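Local coordinates for protein guanine deaminase (Escherichia coli, PDB 6OHB) that catalyses the zinc-dependent hydrolytic deamination of guanine to xanthine and ammonia in purine degradation, at residues D80-Y85 with W233-L238; P86-V91 with T326-G331; A138-T143 with M161-G166; N271-H276 with S294-P299; K319-M324 with G367-G372. One frame throughout, in Å; residues are numbered along the deposited sequence.

In the fold
All five contacts lie in the amidohydrolase barrel, and none is a true surface contact. Interactions 1 and 2 build the zinc site. Interaction 1 supplies three histidines from two strands and a histidine pair behind them. Interaction 2 adds the aspartate from the loop after strand 321-324. It combines metal binding and a water with tight packing on a glycine, and it also meets the second subunit. Interactions 3 and 4 are parallel strand pairings, held by backbone hydrogen bonds and apolar side chains. Strand 135-141 of interaction 3 pairs with strand 73-84, and strand 272-274 of interaction 4 with strand 233-238. Interaction 5 packs helix 365-370 on strand 321-324, with partly exposed lysine chains.

Interaction 1 of 5, residues D80-Y85 with W233-L238; sequences DTHIHY and WVHTHL. With ZN (zinc ion), chain E.
His82 and His84, the HxH pair of the amidohydrolase superfamily, meet His237 around the zinc ion. The two segments lie on strands 73-84 and 233-238 of the barrel, whose short axes are 9.2 Å apart. The gap is bridged mainly by histidine rings. The His82 side chain can be followed outward. CG stands anti to the backbone N (chi1 179°), which carries the ring in toward the metal. His82 CB lies 4.0 Å and CG 3.8 Å from His235 NE2. ND1 then donates a nearly straight hydrogen bond to His235 NE2, 2.8 Å long. CE1 lies 3.1 Å from His237 NE2, and CD2 is beside the zinc ion. NE2 binds the zinc ion at 2.0 Å. The His82 edge forms an offset edge-to-face pair with the His237 ring, planes at 90°. His235 is a second-shell residue that helps, with the zinc bond, to set the rotation of the His82 ring. An alanine at His235 would leave His82 ND1 without this acceptor and would probably let the ring turn more freely. Asp327 completes the protein ligands. His84 and His237 come from opposite directions, the ring planes 19° apart, meeting rim to rim. Their NE2 atoms bind the zinc ion at 1.9 Å from His84 and 2.0 Å from His237.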
# COMPACT_ATOMS: atom_id res chain seq x y z
N ASP A 80 -7.38 -11.88 11.67
CA ASP A 80 -6.25 -11.00 11.94
C ASP A 80 -5.52 -11.52 13.18
O ASP A 80 -6.02 -11.38 14.30
CB ASP A 80 -6.73 -9.57 12.15
CG ASP A 80 -5.62 -8.54 12.07
OD1 ASP A 80 -4.45 -8.88 12.35
OD2 ASP A 80 -5.93 -7.38 11.73
N THR A 81 -4.32 -12.07 12.99
CA THR A 81 -3.67 -12.82 14.06
C THR A 81 -2.75 -11.99 14.95
O THR A 81 -2.15 -12.56 15.88
CB THR A 81 -2.89 -14.01 13.49
OG1 THR A 81 -1.86 -13.53 12.60
CG2 THR A 81 -3.82 -14.97 12.75
N HIS A 82 -2.62 -10.68 14.74
CA HIS A 82 -1.87 -9.83 15.68
C HIS A 82 -2.26 -8.38 15.43
O HIS A 82 -1.95 -7.83 14.37
CB HIS A 82 -0.36 -10.03 15.54
CG HIS A 82 0.45 -9.16 16.46
ND1 HIS A 82 0.52 -9.38 17.82
CD2 HIS A 82 1.21 -8.07 16.21
CE1 HIS A 82 1.30 -8.46 18.37
NE2 HIS A 82 1.73 -7.66 17.42
N ILE A 83 -2.92 -7.77 16.41
CA ILE A 83 -3.33 -6.37 16.30
C ILE A 83 -3.40 -5.80 17.71
O ILE A 83 -3.77 -6.50 18.66
CB ILE A 83 -4.67 -6.25 15.54
CG1 ILE A 83 -5.09 -4.78 15.39
CG2 ILE A 83 -5.77 -7.09 16.20
CD1 ILE A 83 -6.27 -4.58 14.45
N HIS A 84 -3.00 -4.54 17.85
CA HIS A 84 -2.96 -3.84 19.14
C HIS A 84 -4.18 -2.92 19.22
O HIS A 84 -4.29 -1.95 18.46
CB HIS A 84 -1.65 -3.05 19.30
CG HIS A 84 -0.40 -3.90 19.35
ND1 HIS A 84 0.29 -4.13 20.52
CD2 HIS A 84 0.32 -4.49 18.37
CE1 HIS A 84 1.36 -4.86 20.26
NE2 HIS A 84 1.40 -5.10 18.97
N TYR A 85 -5.11 -3.23 20.13
CA TYR A 85 -6.30 -2.40 20.34
C TYR A 85 -6.00 -0.95 20.71
O TYR A 85 -6.59 -0.04 20.10
CB TYR A 85 -7.21 -3.09 21.37
CG TYR A 85 -7.96 -2.20 22.34
CD1 TYR A 85 -8.92 -1.28 21.91
CD2 TYR A 85 -7.74 -2.30 23.72
CE1 TYR A 85 -9.60 -0.48 22.80
CE2 TYR A 85 -8.43 -1.50 24.62
CZ TYR A 85 -9.36 -0.60 24.16
OH TYR A 85 -10.04 0.20 25.06
N TRP A 233 -5.14 -18.93 25.29
CA TRP A 233 -4.12 -18.69 24.29
C TRP A 233 -2.89 -18.06 24.93
O TRP A 233 -2.94 -17.53 26.04
CB TRP A 233 -4.67 -17.81 23.16
CG TRP A 233 -5.36 -18.61 22.09
CD1 TRP A 233 -4.96 -18.76 20.80
CD2 TRP A 233 -6.56 -19.39 22.23
NE1 TRP A 233 -5.84 -19.57 20.12
CE2 TRP A 233 -6.82 -19.98 20.98
CE3 TRP A 233 -7.43 -19.65 23.30
CZ2 TRP A 233 -7.92 -20.81 20.76
CZ3 TRP A 233 -8.53 -20.48 23.08
CH2 TRP A 233 -8.76 -21.05 21.82
N VAL A 234 -1.77 -18.15 24.23
CA VAL A 234 -0.55 -17.42 24.57
C VAL A 234 -0.22 -16.54 23.37
O VAL A 234 -0.31 -16.99 22.22
CB VAL A 234 0.62 -18.37 24.90
CG1 VAL A 234 1.90 -17.58 25.11
CG2 VAL A 234 0.29 -19.22 26.12
N HIS A 235 0.16 -15.29 23.63
CA HIS A 235 0.34 -14.33 22.55
C HIS A 235 1.47 -13.38 22.92
O HIS A 235 1.35 -12.65 23.91
CB HIS A 235 -0.96 -13.56 22.31
CG HIS A 235 -0.92 -12.65 21.13
ND1 HIS A 235 -1.77 -11.57 20.99
CD2 HIS A 235 -0.13 -12.65 20.03
CE1 HIS A 235 -1.51 -10.96 19.85
NE2 HIS A 235 -0.52 -11.59 19.25
N THR A 236 2.54 -13.35 22.13
CA THR A 236 3.62 -12.42 22.44
C THR A 236 4.41 -12.09 21.18
O THR A 236 4.18 -12.68 20.12
CB THR A 236 4.54 -13.01 23.53
OG1 THR A 236 5.43 -11.99 24.00
CG2 THR A 236 5.35 -14.18 22.99
N HIS A 237 5.34 -11.14 21.30
CA HIS A 237 6.22 -10.75 20.20
C HIS A 237 7.51 -11.57 20.25
O HIS A 237 7.97 -11.95 21.33
CB HIS A 237 6.54 -9.25 20.26
CG HIS A 237 5.39 -8.33 19.94
ND1 HIS A 237 4.51 -7.87 20.89
CD2 HIS A 237 5.02 -7.75 18.77
CE1 HIS A 237 3.64 -7.05 20.33
NE2 HIS A 237 3.92 -6.96 19.04
N LEU A 238 8.10 -11.86 19.08
CA LEU A 238 9.31 -12.69 19.05
C LEU A 238 10.19 -12.35 17.85
O LEU A 238 9.72 -12.42 16.71
CB LEU A 238 8.94 -14.18 19.01
CG LEU A 238 10.08 -15.21 18.89
CD1 LEU A 238 10.89 -15.25 20.18
CD2 LEU A 238 9.52 -16.59 18.57
ZN ZN E . 2.66 -5.92 17.81

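Interaction 2 of 5, residues P86-V91 with T326-G331. With ZN (zinc ion), chain E.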
# COMPACT_ATOMS: atom_id res chain seq x y z
N PRO A 86 -5.14 -0.64 21.71
CA PRO A 86 -5.01 0.76 22.15
C PRO A 86 -3.98 1.57 21.37
O PRO A 86 -3.18 2.29 21.97
CB PRO A 86 -4.59 0.62 23.61
CG PRO A 86 -3.74 -0.61 23.61
CD PRO A 86 -4.35 -1.54 22.57
N GLN A 87 -3.97 1.45 20.04
CA GLN A 87 -2.94 2.11 19.25
C GLN A 87 -3.45 2.69 17.93
O GLN A 87 -2.63 3.08 17.09
CB GLN A 87 -1.79 1.13 18.95
CG GLN A 87 -0.93 0.80 20.15
CD GLN A 87 0.19 -0.15 19.81
OE1 GLN A 87 0.43 -0.44 18.63
NE2 GLN A 87 0.90 -0.64 20.82
N SER A 88 -4.77 2.77 17.73
CA SER A 88 -5.30 3.21 16.45
C SER A 88 -4.87 4.63 16.11
O SER A 88 -4.61 4.95 14.94
CB SER A 88 -6.82 3.10 16.45
OG SER A 88 -7.24 1.76 16.66
N GLU A 89 -4.77 5.51 17.11
CA GLU A 89 -4.49 6.92 16.89
C GLU A 89 -3.00 7.23 16.77
O GLU A 89 -2.65 8.38 16.48
CB GLU A 89 -5.10 7.76 18.01
CG GLU A 89 -4.46 7.56 19.38
CD GLU A 89 -5.17 6.50 20.21
OE1 GLU A 89 -5.54 5.45 19.66
OE2 GLU A 89 -5.35 6.74 21.43
N MET A 90 -2.13 6.24 16.95
CA MET A 90 -0.69 6.50 17.02
C MET A 90 -0.16 7.10 15.73
O MET A 90 -0.31 6.52 14.65
CB MET A 90 0.05 5.20 17.34
CG MET A 90 1.29 5.39 18.19
SD MET A 90 2.44 4.01 18.10
CE MET A 90 1.31 2.64 18.14
N VAL A 91 0.46 8.27 15.85
CA VAL A 91 1.16 8.92 14.74
C VAL A 91 2.64 8.96 15.10
O VAL A 91 3.02 9.55 16.12
CB VAL A 91 0.61 10.33 14.48
CG1 VAL A 91 1.39 11.01 13.35
CG2 VAL A 91 -0.87 10.28 14.17
N THR A 326 -1.96 -7.41 11.22
CA THR A 326 -1.76 -6.03 10.81
C THR A 326 -0.74 -5.21 11.63
O THR A 326 -0.20 -4.23 11.08
CB THR A 326 -3.10 -5.27 10.79
OG1 THR A 326 -3.70 -5.32 12.09
CG2 THR A 326 -4.05 -5.87 9.77
N ASP A 327 -0.41 -5.62 12.87
CA ASP A 327 0.22 -4.79 13.92
C ASP A 327 -0.29 -3.36 13.83
O ASP A 327 0.49 -2.41 13.77
CB ASP A 327 1.77 -4.84 13.97
CG ASP A 327 2.28 -5.01 15.45
OD1 ASP A 327 1.49 -4.84 16.34
OD2 ASP A 327 3.39 -5.26 15.89
N ILE A 328 -1.62 -3.23 13.80
CA ILE A 328 -2.20 -1.89 13.86
C ILE A 328 -1.61 -1.17 15.05
O ILE A 328 -1.37 -1.78 16.10
CB ILE A 328 -3.74 -1.94 13.89
CG1 ILE A 328 -4.28 -1.95 12.46
CG2 ILE A 328 -4.33 -0.78 14.67
CD1 ILE A 328 -4.10 -0.59 11.78
N GLY A 329 -1.36 0.12 14.89
CA GLY A 329 -0.38 0.84 15.67
C GLY A 329 0.81 1.14 14.77
O GLY A 329 0.86 2.20 14.13
N ALA A 330 1.77 0.21 14.71
CA ALA A 330 2.89 0.36 13.79
C ALA A 330 2.44 0.19 12.35
O ALA A 330 2.92 0.89 11.45
CB ALA A 330 4.01 -0.63 14.13
N GLY A 331 1.53 -0.76 12.11
CA GLY A 331 0.88 -0.83 10.83
C GLY A 331 -0.13 0.29 10.65
O GLY A 331 -0.61 0.89 11.61
ZN ZN E . 2.66 -5.92 17.81
O HOH W 1 1.79 -2.11 17.00
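Gln87 and Met90 both reach to Gly329, and their side chains close on its CA. Gln87 CG is anti to the carbonyl carbon (chi1 -72°), and the chain runs extended beyond it. Together these place OE1 3.3 Å from Gly329 CA. The Met90 chain bends at its last torsion, and its CE methyl lies 3.5 Å from the same CA, tighter than usual for two carbons. The backbone joins in, since Gly329 CA-H points to Gln87 O. A side chain on Gly329 would run into Gln87 OE1, and its backbone angles also favour glycine. OE1 and Ile328 O are both acceptors and do not bond. Instead a water lies 2.7 Å from Gln87 OE1, within hydrogen-bonding distance. The same water accepts a bond from Ala330 N at 3.3 Å and lies 2.8 Å from Asp327 OD1, where any bond is weak. Asp327 grips the zinc ion with both carboxylate oxygens, each at 2.2 Å. The water is therefore placed to link Gln87, a substrate-binding residue by similarity, to a metal ligand. The other end of the Gln87 amide, NE2, is bonded to Glu110. Arg402 of the second subunit bonds to Ser88 O and Gly329 O. Segment 86-91 follows strand 73-84, and segment 326-331 follows strand 321-324. Helix 98-111 packs on Met90, and helix 116-132 covers Ser88.

Interaction 3 of 5, residues A138-T143 with M161-G166; sequences ALVFGT and MRMIAG
Leu139 and Ile164 make the closest apolar touch between these two strands. Leu139 CD1 lies 3.7 Å from Ile164 CG2 on the face of the sheet they share. Leu139 CG is anti to the backbone N (chi1 166°), and its CD1 branch also reaches Ile164 CB. On the other face Val140 meets two residues of the neighbouring strand segment. Its CB is 4.1 Å from Ala165 CB. Met163 CG and SD run past Val140 CG2, and the bend at chi3 (-64°) brings CE back to it as well. Helices 116-132 and 146-158 cover this side, with Phe126 and Leu152 against Val140. Outside the apolar groups comes the backbone. Ile164 N donates to Ala138 O at 2.9 Å, and Val140 N donates to Ile164 O at 2.7 Å. These two bonds bracket the parallel pairing of Leu139 with Ile164. Further along, Gly142 N reaches Gly166 O at 3.1 Å, but that bond is weak and bent. A side chain on Gly142 would collide with Gly166 O. At the opposite end Arg162 turns away from the strand pair and forms a salt bridge with Glu385. Phe141, on the same face as Leu139, packs against the histidine cluster of the zinc site. The whole is a right-handed beta-alpha-beta crossover, in which helix 146-158 links two adjacent parallel strands of the TIM-barrel fold.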
# COMPACT_ATOMS: atom_id res chain seq x y z
N ALA A 138 -10.11 -11.75 15.56
CA ALA A 138 -8.80 -11.16 15.76
C ALA A 138 -8.20 -11.67 17.06
O ALA A 138 -8.91 -11.94 18.03
CB ALA A 138 -8.85 -9.63 15.77
N LEU A 139 -6.88 -11.80 17.06
CA LEU A 139 -6.10 -12.02 18.27
C LEU A 139 -5.51 -10.67 18.64
O LEU A 139 -4.70 -10.12 17.89
CB LEU A 139 -5.03 -13.08 18.04
CG LEU A 139 -3.91 -13.21 19.07
CD1 LEU A 139 -4.47 -13.51 20.45
CD2 LEU A 139 -2.92 -14.29 18.63
N VAL A 140 -5.95 -10.11 19.77
CA VAL A 140 -5.84 -8.68 20.04
C VAL A 140 -4.97 -8.47 21.27
O VAL A 140 -5.26 -9.02 22.34
CB VAL A 140 -7.23 -8.05 20.25
CG1 VAL A 140 -7.08 -6.55 20.49
CG2 VAL A 140 -8.15 -8.33 19.08
N PHE A 141 -3.93 -7.66 21.12
CA PHE A 141 -3.22 -7.15 22.28
C PHE A 141 -4.09 -6.14 23.00
O PHE A 141 -4.63 -5.21 22.39
CB PHE A 141 -1.89 -6.51 21.87
CG PHE A 141 -0.68 -7.33 22.23
CD1 PHE A 141 -0.47 -8.56 21.64
CD2 PHE A 141 0.24 -6.86 23.16
CE1 PHE A 141 0.64 -9.31 21.95
CE2 PHE A 141 1.35 -7.60 23.48
CZ PHE A 141 1.56 -8.83 22.88
N GLY A 142 -4.24 -6.32 24.31
CA GLY A 142 -4.96 -5.35 25.12
C GLY A 142 -4.10 -4.27 25.73
O GLY A 142 -3.13 -3.79 25.13
N THR A 143 -4.46 -3.87 26.94
CA THR A 143 -3.71 -2.93 27.75
C THR A 143 -2.97 -3.67 28.85
O THR A 143 -3.08 -4.88 29.01
CB THR A 143 -4.67 -1.92 28.37
OG1 THR A 143 -5.89 -2.59 28.74
CG2 THR A 143 -5.00 -0.81 27.40
N MET A 161 -19.07 -11.51 18.85
CA MET A 161 -17.89 -11.71 18.03
C MET A 161 -16.99 -12.77 18.65
O MET A 161 -16.92 -12.90 19.88
CB MET A 161 -17.14 -10.39 17.89
CG MET A 161 -15.91 -10.41 17.00
SD MET A 161 -15.17 -8.76 16.92
CE MET A 161 -15.24 -8.42 15.17
N ARG A 162 -16.33 -13.56 17.81
CA ARG A 162 -15.28 -14.46 18.27
C ARG A 162 -13.95 -13.72 18.22
O ARG A 162 -13.42 -13.45 17.14
CB ARG A 162 -15.21 -15.75 17.45
CG ARG A 162 -14.22 -16.76 18.04
CD ARG A 162 -14.38 -18.16 17.46
NE ARG A 162 -15.62 -18.82 17.89
CZ ARG A 162 -15.76 -19.51 19.02
NH1 ARG A 162 -14.74 -19.64 19.86
NH2 ARG A 162 -16.92 -20.08 19.31
N MET A 163 -13.41 -13.41 19.40
CA MET A 163 -12.19 -12.63 19.52
C MET A 163 -11.34 -13.20 20.64
O MET A 163 -11.85 -13.56 21.70
CB MET A 163 -12.51 -11.15 19.81
CG MET A 163 -11.35 -10.35 20.37
SD MET A 163 -11.79 -8.66 20.78
CE MET A 163 -12.23 -8.01 19.17
N ILE A 164 -10.03 -13.26 20.40
CA ILE A 164 -9.06 -13.62 21.43
C ILE A 164 -8.34 -12.35 21.85
O ILE A 164 -7.81 -11.62 21.01
CB ILE A 164 -8.06 -14.67 20.91
CG1 ILE A 164 -8.78 -15.73 20.08
CG2 ILE A 164 -7.30 -15.30 22.07
CD1 ILE A 164 -7.84 -16.75 19.46
N ALA A 165 -8.34 -12.08 23.15
CA ALA A 165 -7.70 -10.89 23.69
C ALA A 165 -7.19 -11.20 25.09
O ALA A 165 -7.51 -12.24 25.68
CB ALA A 165 -8.67 -9.71 23.70
N GLY A 166 -6.38 -10.29 25.61
CA GLY A 166 -5.83 -10.47 26.94
C GLY A 166 -5.13 -9.21 27.41
O GLY A 166 -4.80 -8.33 26.61

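Interaction 4 of 5, residues N271-H276 with S294-P299; sequences NCVFAH and SIAFCP
Strands 272-274 and 294-297 run parallel, their short axes 4.5 Å apart and inclined by 37°, and a ladder of four backbone hydrogen bonds continues past the first strand to His276. Ser294 N donates to Cys272 O and Phe274 N to Ser294 O. Ala296 N then donates to Phe274 O, and His276 N to Ala296 O at 2.9 Å. On one face Val273 CG1 lies 3.9 Å from Ala296 CB, which also touches Ala275. The other Val273 branch, CG2, meets Ser294 CB at 4.0 Å. CG1 reaches forward because it is anti to the backbone N (chi1 -179°). Ser294 OG turns out of the pair and bonds to Ser370 O. On the opposite face the edge of the Phe274 ring brings CD2 to 3.6 Å from Ser294 O. Helix 282-290 connects the two strands, a beta-alpha-beta unit of the TIM barrel. At their C-terminal ends the pairing reaches the active site. Cys298, the N-cap of helix 299-304, approaches the His276 ring obliquely, SG 4.1 Å from CE1. His276 ND1 is bonded to Asn302, while its NE2 makes a weak bond to the zinc ligand Asp327. A water joins the two backbones: it donates to His276 O at 2.9 Å and accepts from Cys298 N at 3.1 Å.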
# COMPACT_ATOMS: atom_id res chain seq x y z
N ASN A 271 -1.82 -23.15 20.26
CA ASN A 271 -2.45 -21.87 20.61
C ASN A 271 -1.47 -20.92 21.30
O ASN A 271 -1.85 -20.11 22.15
CB ASN A 271 -3.70 -22.08 21.46
CG ASN A 271 -4.75 -22.92 20.74
OD1 ASN A 271 -4.66 -23.13 19.53
ND2 ASN A 271 -5.74 -23.40 21.49
N CYS A 272 -0.20 -21.01 20.92
CA CYS A 272 0.80 -20.01 21.29
C CYS A 272 1.25 -19.32 20.01
O CYS A 272 1.79 -19.97 19.11
CB CYS A 272 1.98 -20.65 22.02
SG CYS A 272 1.52 -21.72 23.42
N VAL A 273 1.02 -18.01 19.93
CA VAL A 273 1.23 -17.24 18.71
C VAL A 273 2.31 -16.20 18.97
O VAL A 273 2.20 -15.37 19.89
CB VAL A 273 -0.07 -16.56 18.22
CG1 VAL A 273 0.20 -15.78 16.94
CG2 VAL A 273 -1.16 -17.60 18.01
N PHE A 274 3.34 -16.22 18.12
CA PHE A 274 4.49 -15.35 18.23
C PHE A 274 4.49 -14.40 17.04
O PHE A 274 4.58 -14.85 15.89
CB PHE A 274 5.78 -16.17 18.30
CG PHE A 274 5.83 -17.11 19.47
CD1 PHE A 274 6.20 -16.66 20.73
CD2 PHE A 274 5.48 -18.45 19.32
CE1 PHE A 274 6.23 -17.51 21.81
CE2 PHE A 274 5.51 -19.31 20.40
CZ PHE A 274 5.88 -18.84 21.65
N ALA A 275 4.39 -13.11 17.33
CA ALA A 275 4.33 -12.09 16.30
C ALA A 275 5.72 -11.80 15.74
O ALA A 275 6.71 -11.78 16.48
CB ALA A 275 3.71 -10.81 16.86
N HIS A 276 5.76 -11.61 14.42
CA HIS A 276 6.89 -11.11 13.62
C HIS A 276 7.82 -12.24 13.20
O HIS A 276 7.76 -12.68 12.05
CB HIS A 276 7.64 -10.00 14.37
CG HIS A 276 6.77 -8.83 14.71
ND1 HIS A 276 6.19 -8.03 13.75
CD2 HIS A 276 6.37 -8.34 15.91
CE1 HIS A 276 5.48 -7.09 14.34
NE2 HIS A 276 5.57 -7.25 15.65
N SER A 294 2.61 -21.17 16.57
CA SER A 294 2.18 -20.40 15.42
C SER A 294 2.93 -19.08 15.32
O SER A 294 3.43 -18.54 16.31
CB SER A 294 0.66 -20.14 15.48
OG SER A 294 -0.07 -21.34 15.30
N ILE A 295 2.97 -18.55 14.10
CA ILE A 295 3.64 -17.29 13.78
C ILE A 295 2.60 -16.33 13.22
O ILE A 295 1.77 -16.71 12.38
CB ILE A 295 4.78 -17.50 12.76
CG1 ILE A 295 5.86 -18.43 13.32
CG2 ILE A 295 5.37 -16.16 12.34
CD1 ILE A 295 6.99 -18.68 12.36
N ALA A 296 2.66 -15.07 13.66
CA ALA A 296 1.84 -13.99 13.10
C ALA A 296 2.72 -13.15 12.17
O ALA A 296 3.55 -12.37 12.63
CB ALA A 296 1.23 -13.13 14.20
N PHE A 297 2.50 -13.31 10.86
CA PHE A 297 3.21 -12.58 9.82
C PHE A 297 2.58 -11.20 9.66
O PHE A 297 1.39 -11.09 9.34
CB PHE A 297 3.14 -13.41 8.53
CG PHE A 297 3.87 -12.82 7.34
CD1 PHE A 297 4.80 -11.79 7.48
CD2 PHE A 297 3.61 -13.31 6.07
CE1 PHE A 297 5.44 -11.27 6.36
CE2 PHE A 297 4.25 -12.80 4.96
CZ PHE A 297 5.17 -11.78 5.10
N CYS A 298 3.37 -10.15 9.87
CA CYS A 298 2.90 -8.76 9.77
C CYS A 298 3.81 -7.97 8.84
O CYS A 298 4.74 -7.29 9.31
CB CYS A 298 2.87 -8.08 11.14
SG CYS A 298 2.34 -9.06 12.56
N PRO A 299 3.55 -8.00 7.53
CA PRO A 299 4.51 -7.36 6.60
C PRO A 299 4.55 -5.84 6.71
O PRO A 299 5.63 -5.25 6.55
CB PRO A 299 4.02 -7.83 5.22
CG PRO A 299 2.58 -8.19 5.43
CD PRO A 299 2.50 -8.75 6.82
O HOH W 2 6.39 -10.81 10.39

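Interaction 5 of 5, residues K319-M324 with G367-G372; sequences KVKVGM and GAKSLG
Lys321 has CG anti to the carbonyl carbon (chi1 -63°) and an extended chi2, and its CB lies 4.1 Å from Ser370 CA. These torsions bring Lys321 CD to 3.7 Å from Lys369 O, beside the last turn of the helix. The bend at chi3 then turns CE and NZ. Ser370 has OG between its backbone N and carbonyl carbon (chi1 86°), which directs the hydroxyl to its own helix. There OG donates to Gly367 O at 2.9 Å, in the carbonyl plane and on a lone pair. Gly367 O also accepts from Leu371 N, so two donors hold it. The same Ser370 OG lies 3.7 Å from Gly323 CA, and Ser370 CB lies against the Val322-Gly323 peptide. With an alanine at Ser370 the hydroxyl is gone, and Gly367 O would probably keep only the Leu371 N bond of these two. Gly323 and Gly367 come close with no side chain between them, their CA atoms 4.3 Å apart. A side chain on Gly323 would clash with Ser370 OG. Lys369 crosses Lys321 at about a right angle, its CG 4.0 Å from Lys321 CD. The touch is between aliphatic parts, and the two ammonium groups stay apart. Ser370 O accepts a hydrogen bond from Ser294 OG, and Leu371 O one from Trp233 NE1. Helix 365-370 ends in a Schellman motif at Gly372. Gly323 CA is about 14 Å from the zinc ion. The helix packs at the N-terminal end of the TIM-barrel strands, opposite the active site.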
# COMPACT_ATOMS: atom_id res chain seq x y z
N LYS A 319 7.13 -26.56 8.24
CA LYS A 319 5.76 -26.94 8.60
C LYS A 319 5.28 -26.23 9.87
O LYS A 319 4.66 -26.84 10.74
CB LYS A 319 5.63 -28.46 8.76
CG LYS A 319 6.13 -29.28 7.57
CD LYS A 319 5.26 -30.51 7.34
CE LYS A 319 5.56 -31.16 6.00
NZ LYS A 319 5.07 -30.35 4.85
N VAL A 320 5.54 -24.92 9.97
CA VAL A 320 5.05 -24.10 11.08
C VAL A 320 3.85 -23.29 10.59
O VAL A 320 3.87 -22.75 9.48
CB VAL A 320 6.15 -23.20 11.67
CG1 VAL A 320 6.83 -22.42 10.58
CG2 VAL A 320 5.58 -22.26 12.73
N LYS A 321 2.79 -23.26 11.40
CA LYS A 321 1.56 -22.54 11.06
C LYS A 321 1.76 -21.02 11.06
O LYS A 321 2.32 -20.45 12.00
CB LYS A 321 0.46 -22.92 12.05
CG LYS A 321 0.07 -24.39 12.01
CD LYS A 321 -0.95 -24.72 13.08
CE LYS A 321 -0.28 -24.86 14.43
NZ LYS A 321 -1.26 -24.72 15.55
N VAL A 322 1.31 -20.36 9.99
CA VAL A 322 1.47 -18.92 9.83
C VAL A 322 0.11 -18.29 9.55
O VAL A 322 -0.65 -18.78 8.71
CB VAL A 322 2.46 -18.57 8.70
CG1 VAL A 322 2.44 -17.08 8.40
CG2 VAL A 322 3.86 -19.02 9.07
N GLY A 323 -0.18 -17.19 10.26
CA GLY A 323 -1.32 -16.35 9.96
C GLY A 323 -0.86 -14.91 9.72
O GLY A 323 0.30 -14.56 9.97
N MET A 324 -1.78 -14.09 9.23
CA MET A 324 -1.49 -12.70 8.91
C MET A 324 -1.96 -11.76 10.02
O MET A 324 -3.07 -11.91 10.53
CB MET A 324 -2.16 -12.29 7.59
CG MET A 324 -1.80 -13.16 6.39
SD MET A 324 -0.05 -13.17 5.98
CE MET A 324 0.27 -11.41 5.78
N GLY A 367 -5.44 -18.68 8.55
CA GLY A 367 -5.35 -17.86 9.75
C GLY A 367 -6.06 -18.50 10.93
O GLY A 367 -5.51 -18.60 12.02
N ALA A 368 -7.29 -18.98 10.69
CA ALA A 368 -8.02 -19.70 11.74
C ALA A 368 -7.22 -20.89 12.25
O ALA A 368 -7.19 -21.16 13.45
CB ALA A 368 -9.39 -20.15 11.22
N LYS A 369 -6.56 -21.60 11.33
CA LYS A 369 -5.73 -22.74 11.71
C LYS A 369 -4.56 -22.32 12.60
O LYS A 369 -4.24 -23.00 13.58
CB LYS A 369 -5.21 -23.44 10.46
CG LYS A 369 -4.15 -24.48 10.72
CD LYS A 369 -4.76 -25.80 11.13
CE LYS A 369 -3.74 -26.92 10.99
NZ LYS A 369 -2.94 -26.76 9.74
N SER A 370 -3.91 -21.20 12.27
CA SER A 370 -2.82 -20.72 13.12
C SER A 370 -3.32 -20.36 14.51
O SER A 370 -2.58 -20.50 15.49
CB SER A 370 -2.12 -19.52 12.48
OG SER A 370 -2.78 -18.30 12.80
N LEU A 371 -4.57 -19.92 14.62
CA LEU A 371 -5.17 -19.64 15.92
C LEU A 371 -5.84 -20.86 16.54
O LEU A 371 -6.40 -20.75 17.63
CB LEU A 371 -6.19 -18.50 15.79
CG LEU A 371 -5.58 -17.17 15.32
CD1 LEU A 371 -6.59 -16.03 15.42
CD2 LEU A 371 -4.32 -16.84 16.12
N GLY A 372 -5.81 -22.01 15.87
CA GLY A 372 -6.47 -23.20 16.37
C GLY A 372 -7.98 -23.11 16.39
O GLY A 372 -8.62 -23.72 17.25